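Local coordinates for C-glycoside 3-oxidase (Microbacterium trichothecenolyticum, PDB 7DVE), which uses FAD and molecular oxygen to oxidise the C3 hydroxyl of the sugar in C-glycosides such as isoorientin and mangiferin, releasing hydrogen peroxide, at residues M198-H203 with T328-V333; Q300-V305 with V353-D358. All blocks are in the same frame, centred on the assembly; numbering follows the deposited sequence.

Interaction 1: M198-H203 with T328-V333; sequences MPLAVH and TGVTWV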
loop_
_atom_site.group_PDB
_atom_site.type_symbol
_atom_site.label_atom_id
_atom_site.label_comp_id
_atom_site.label_asym_id
_atom_site.label_seq_id
_atom_site.Cartn_x
_atom_site.Cartn_y
_atom_site.Cartn_z
ATOM N N MET A 198 7.770 2.147 -15.413
ATOM C CA MET A 198 7.241 2.269 -14.071
ATOM C C MET A 198 8.387 2.112 -13.075
ATOM O O MET A 198 9.178 1.175 -13.195
ATOM C CB MET A 198 6.163 1.231 -13.785
ATOM C CG MET A 198 5.588 1.399 -12.383
ATOM S SD MET A 198 4.585 2.887 -12.248
ATOM C CE MET A 198 3.074 2.343 -13.068
ATOM N N PRO A 199 8.531 2.997 -12.097
ATOM C CA PRO A 199 9.483 2.713 -11.009
ATOM C C PRO A 199 8.914 1.630 -10.110
ATOM O O PRO A 199 7.762 1.715 -9.679
ATOM C CB PRO A 199 9.635 4.056 -10.281
ATOM C CG PRO A 199 8.948 5.086 -11.129
ATOM C CD PRO A 199 8.057 4.393 -12.112
ATOM N N LEU A 200 9.707 0.582 -9.856
ATOM C CA LEU A 200 9.193 -0.640 -9.238
ATOM C C LEU A 200 9.992 -1.014 -8.000
ATOM O O LEU A 200 11.224 -0.943 -7.997
ATOM C CB LEU A 200 9.217 -1.833 -10.221
ATOM C CG LEU A 200 8.272 -1.896 -11.421
ATOM C CD1 LEU A 200 8.668 -3.060 -12.359
ATOM C CD2 LEU A 200 6.744 -2.001 -10.986
ATOM N N ALA A 201 9.289 -1.466 -6.968
ATOM C CA ALA A 201 9.927 -1.930 -5.737
ATOM C C ALA A 201 10.256 -3.397 -5.946
ATOM O O ALA A 201 9.479 -4.287 -5.598
ATOM C CB ALA A 201 9.018 -1.712 -4.536
ATOM N N VAL A 202 11.417 -3.651 -6.550
ATOM C CA VAL A 202 11.782 -4.982 -7.021
ATOM C C VAL A 202 13.285 -5.141 -6.841
ATOM O O VAL A 202 14.025 -4.156 -6.846
ATOM C CB VAL A 202 11.356 -5.183 -8.500
ATOM C CG1 VAL A 202 12.341 -4.490 -9.455
ATOM C CG2 VAL A 202 11.302 -6.617 -8.829
ATOM N N HIS A 203 13.735 -6.386 -6.674
ATOM C CA HIS A 203 15.163 -6.680 -6.603
ATOM C C HIS A 203 15.414 -8.078 -7.146
ATOM O O HIS A 203 14.492 -8.877 -7.334
ATOM C CB HIS A 203 15.709 -6.577 -5.169
ATOM C CG HIS A 203 15.140 -7.606 -4.240
ATOM N ND1 HIS A 203 13.954 -7.421 -3.558
ATOM C CD2 HIS A 203 15.569 -8.847 -3.911
ATOM C CE1 HIS A 203 13.692 -8.493 -2.832
ATOM N NE2 HIS A 203 14.651 -9.379 -3.037
ATOM N N THR A 328 7.325 -7.869 -21.098
ATOM C CA THR A 328 7.257 -6.452 -21.438
ATOM C C THR A 328 7.468 -5.533 -20.243
ATOM O O THR A 328 7.650 -4.330 -20.443
ATOM C CB THR A 328 5.902 -6.088 -22.093
ATOM O OG1 THR A 328 4.825 -6.455 -21.228
ATOM C CG2 THR A 328 5.731 -6.752 -23.451
ATOM N N GLY A 329 7.446 -6.049 -19.018
ATOM C CA GLY A 329 7.644 -5.182 -17.870
ATOM C C GLY A 329 6.382 -4.432 -17.469
ATOM O O GLY A 329 5.250 -4.916 -17.624
ATOM N N VAL A 330 6.599 -3.234 -16.921
ATOM C CA VAL A 330 5.542 -2.339 -16.464
ATOM C C VAL A 330 5.875 -0.941 -16.977
ATOM O O VAL A 330 6.978 -0.434 -16.741
ATOM C CB VAL A 330 5.404 -2.334 -14.921
ATOM C CG1 VAL A 330 4.199 -1.517 -14.476
ATOM C CG2 VAL A 330 5.291 -3.757 -14.366
ATOM N N THR A 331 4.938 -0.344 -17.699
ATOM C CA THR A 331 5.007 1.030 -18.157
ATOM C C THR A 331 4.011 1.900 -17.394
ATOM O O THR A 331 2.897 1.467 -17.050
ATOM C CB THR A 331 4.707 1.131 -19.655
ATOM O OG1 THR A 331 5.611 0.315 -20.385
ATOM C CG2 THR A 331 4.831 2.566 -20.147
ATOM N N TRP A 332 4.417 3.152 -17.205
ATOM C CA TRP A 332 3.725 4.152 -16.417
ATOM C C TRP A 332 3.209 5.245 -17.343
ATOM O O TRP A 332 3.983 5.823 -18.110
ATOM C CB TRP A 332 4.696 4.728 -15.389
ATOM C CG TRP A 332 4.180 5.853 -14.559
ATOM C CD1 TRP A 332 2.872 6.163 -14.310
ATOM C CD2 TRP A 332 4.970 6.809 -13.835
ATOM N NE1 TRP A 332 2.801 7.252 -13.482
ATOM C CE2 TRP A 332 4.072 7.674 -13.180
ATOM C CE3 TRP A 332 6.350 7.018 -13.688
ATOM C CZ2 TRP A 332 4.501 8.725 -12.377
ATOM C CZ3 TRP A 332 6.785 8.059 -12.900
ATOM C CH2 TRP A 332 5.862 8.909 -12.255
ATOM N N VAL A 333 1.904 5.514 -17.285
ATOM C CA VAL A 333 1.277 6.616 -18.006
ATOM C C VAL A 333 0.846 7.627 -16.953
ATOM O O VAL A 333 -0.204 7.451 -16.314
ATOM C CB VAL A 333 0.084 6.154 -18.855
ATOM C CG1 VAL A 333 -0.349 7.293 -19.800
ATOM C CG2 VAL A 333 0.425 4.872 -19.618
#
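Met198 lies against both Val330 and Trp332 and gives the largest share of the buried surface on its segment. Its backbone N donates to Val330 O at 3.0 Å, a nearly straight bond (167° at the hydrogen). From there the side chain can be followed outward. CB packs on Val330 CG1 at 3.4 Å, and CG stays beside the same methyl. CG sits anti to the backbone N (chi1 -178°), after which the chain bends at both chi2 and chi3 and folds the thioether back onto the tryptophan. SD comes to 3.6 Å from Trp332 CB and lies 4.3 Å from the centroid of the five-membered ring, an oblique Met-aromatic contact. The terminal CE spans Trp332 CB and CA and also approaches CD1. The six-membered side of the indole is met by Pro199, whose CD reaches Trp332 CE3 at 3.5 Å while CG lies near CZ3, again obliquely. With Trp332 replaced by an alanine, Met198 SD is likely to lose its contact with the indole, and a gap would probably open beside the Pro199 ring. At Val330 itself, the second methyl points to Leu200: CG2 meets both branch tips, with CD1 at 4.0 Å. The two methyls of this one valine thus serve residues two apart on the facing segment. His342, from the next strand, meets the Trp332 ring with planes at about 45° and also touches Met198. The packing lies where strands 196-204 and 330-333 pair antiparallel, in the large antiparallel sheet of this GMC oxidoreductase, with Met198 about 4 Å, side chain to side chain, from the FAD-binding Ala131.

Interaction 2: Q300-V305 with V353-D358; sequences QIVFAV and VKLADD
Val302 and Leu355 meet at a slant, and the rest of the contact is arranged about them. Leu355 CG stands anti to its own carbonyl carbon (chi1 -61°), which carries the forked end across to strand 300-307. There the two branches part: CD2 settles against the branch point of Val302, 3.6 Å from CB and almost as near to both valine methyls, while CD1 reaches past to the backbone and lies 3.3 Å from Phe303 O. Further along, Ala304 and Ala356 each point toward the other segment, their CB atoms 4.4 Å apart, and the CB of Leu355 is about as close to that of Ala304. At the opposite end Gln300 and Val353 approach from opposing directions. The extended glutamine brings its amide up to a single methyl, with OE1 and NE2 each 4.0 Å from Val353 CG2. Apart from that amide and the Phe303 carbonyl oxygen, the touching groups are apolar, and the touching parts run only 21° from parallel. Lys354 NZ pairs with Asp357 OD1 in a salt bridge within the 353-358 segment. Strand 300-307 is hydrogen-bonded to strands 366-373 and 427-436 at its two edges; Ile301 and Phe303 pack on helix 406-424, while segment 353-358, in the loop between strands 341-347 and 366-373, covers Val302 and Ala304.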
loop_
_atom_site.group_PDB
_atom_site.type_symbol
_atom_site.label_atom_id
_atom_site.label_comp_id
_atom_site.label_asym_id
_atom_site.label_seq_id
_atom_site.Cartn_x
_atom_site.Cartn_y
_atom_site.Cartn_z
ATOM N N GLN A 300 -10.979 1.631 -10.319
ATOM C CA GLN A 300 -10.001 0.962 -11.171
ATOM C C GLN A 300 -10.692 0.402 -12.405
ATOM O O GLN A 300 -11.716 -0.294 -12.293
ATOM C CB GLN A 300 -9.305 -0.160 -10.405
ATOM C CG GLN A 300 -8.310 -0.971 -11.240
ATOM C CD GLN A 300 -7.576 -2.053 -10.447
ATOM O OE1 GLN A 300 -8.035 -2.525 -9.399
ATOM N NE2 GLN A 300 -6.443 -2.457 -10.959
ATOM N N ILE A 301 -10.145 0.722 -13.574
ATOM C CA ILE A 301 -10.659 0.270 -14.864
ATOM C C ILE A 301 -9.559 -0.564 -15.502
ATOM O O ILE A 301 -8.404 -0.135 -15.541
ATOM C CB ILE A 301 -11.051 1.448 -15.781
ATOM C CG1 ILE A 301 -12.165 2.305 -15.155
ATOM C CG2 ILE A 301 -11.526 0.924 -17.143
ATOM C CD1 ILE A 301 -11.704 3.543 -14.393
ATOM N N VAL A 302 -9.904 -1.755 -15.983
ATOM C CA VAL A 302 -8.916 -2.703 -16.488
ATOM C C VAL A 302 -9.274 -3.100 -17.913
ATOM O O VAL A 302 -10.430 -3.042 -18.345
ATOM C CB VAL A 302 -8.804 -3.971 -15.608
ATOM C CG1 VAL A 302 -8.314 -3.623 -14.202
ATOM C CG2 VAL A 302 -10.147 -4.725 -15.577
ATOM N N PHE A 303 -8.263 -3.561 -18.622
ATOM C CA PHE A 303 -8.382 -3.854 -20.041
ATOM C C PHE A 303 -7.256 -4.821 -20.369
ATOM O O PHE A 303 -6.229 -4.811 -19.706
ATOM C CB PHE A 303 -8.247 -2.554 -20.842
ATOM C CG PHE A 303 -8.876 -2.588 -22.191
ATOM C CD1 PHE A 303 -10.087 -3.217 -22.396
ATOM C CD2 PHE A 303 -8.256 -1.948 -23.262
ATOM C CE1 PHE A 303 -10.706 -3.204 -23.669
ATOM C CE2 PHE A 303 -8.837 -1.945 -24.533
ATOM C CZ PHE A 303 -10.077 -2.579 -24.732
ATOM N N ALA A 304 -7.425 -5.634 -21.391
ATOM C CA ALA A 304 -6.384 -6.574 -21.780
ATOM C C ALA A 304 -6.243 -6.541 -23.288
ATOM O O ALA A 304 -7.252 -6.489 -23.999
ATOM C CB ALA A 304 -6.722 -8.007 -21.314
ATOM N N VAL A 305 -4.998 -6.560 -23.789
ATOM C CA VAL A 305 -4.778 -6.527 -25.235
ATOM C C VAL A 305 -3.692 -7.520 -25.645
ATOM O O VAL A 305 -2.768 -7.829 -24.888
ATOM C CB VAL A 305 -4.436 -5.111 -25.771
ATOM C CG1 VAL A 305 -5.453 -4.078 -25.289
ATOM C CG2 VAL A 305 -3.031 -4.706 -25.380
ATOM N N VAL A 353 -4.542 -7.658 -10.665
ATOM C CA VAL A 353 -5.796 -8.321 -10.950
ATOM C C VAL A 353 -5.541 -9.324 -12.060
ATOM O O VAL A 353 -4.822 -9.031 -13.021
ATOM C CB VAL A 353 -6.882 -7.310 -11.368
ATOM C CG1 VAL A 353 -8.141 -8.036 -11.720
ATOM C CG2 VAL A 353 -7.122 -6.316 -10.264
ATOM N N LYS A 354 -6.102 -10.516 -11.904
ATOM C CA LYS A 354 -6.151 -11.490 -12.982
ATOM C C LYS A 354 -7.043 -10.942 -14.087
ATOM O O LYS A 354 -8.256 -10.834 -13.909
ATOM C CB LYS A 354 -6.681 -12.819 -12.445
ATOM C CG LYS A 354 -6.747 -13.925 -13.477
ATOM C CD LYS A 354 -5.394 -14.575 -13.647
ATOM C CE LYS A 354 -5.515 -15.991 -14.189
ATOM N NZ LYS A 354 -6.699 -16.140 -15.082
ATOM N N LEU A 355 -6.443 -10.576 -15.217
ATOM C CA LEU A 355 -7.152 -10.002 -16.357
ATOM C C LEU A 355 -7.409 -11.018 -17.456
ATOM O O LEU A 355 -8.500 -11.039 -18.035
ATOM C CB LEU A 355 -6.354 -8.834 -16.946
ATOM C CG LEU A 355 -6.071 -7.634 -16.047
ATOM C CD1 LEU A 355 -5.618 -6.497 -16.922
ATOM C CD2 LEU A 355 -7.319 -7.244 -15.273
ATOM N N ALA A 356 -6.424 -11.869 -17.734
ATOM C CA ALA A 356 -6.483 -12.853 -18.803
ATOM C C ALA A 356 -5.399 -13.891 -18.551
ATOM O O ALA A 356 -4.602 -13.779 -17.614
ATOM C CB ALA A 356 -6.308 -12.195 -20.173
ATOM N N ASP A 357 -5.387 -14.914 -19.382
ATOM C CA ASP A 357 -4.307 -15.884 -19.387
ATOM C C ASP A 357 -3.383 -15.546 -20.537
ATOM O O ASP A 357 -3.845 -15.125 -21.606
ATOM C CB ASP A 357 -4.814 -17.323 -19.549
ATOM C CG ASP A 357 -5.685 -17.766 -18.398
ATOM O OD1 ASP A 357 -5.251 -17.618 -17.233
ATOM O OD2 ASP A 357 -6.787 -18.306 -18.650
ATOM N N ASP A 358 -2.084 -15.725 -20.312
ATOM C CA ASP A 358 -1.128 -15.561 -21.396
ATOM C C ASP A 358 -1.357 -16.653 -22.425
ATOM O O ASP A 358 -1.844 -17.743 -22.111
ATOM C CB ASP A 358 0.312 -15.619 -20.877
ATOM C CG ASP A 358 1.308 -14.820 -21.746
ATOM O OD1 ASP A 358 0.871 -14.072 -22.658
ATOM O OD2 ASP A 358 2.546 -14.941 -21.498
#

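In the fold
Both interactions reach the same antiparallel sheet, interaction 2 through strand 300-307, and have centres 16 Å apart, with nearest atoms about 9 Å from each other, so neither touches the other. Their segments alternate along the chain: strand 300-307 is followed by strand 330-333, which then pairs with 341-347, and the chain runs on through the loop holding 353-358. Both approach the flavin cofactor. The side chain of Leu200 in interaction 1 is about 6 Å from FAD, and that of Val353 in interaction 2 about 7 Å. Gln300 lies about 7 Å, side chain to side chain, from His444, the inferred proton acceptor, which puts the Gln300 end of interaction 2 near the probable catalytic site.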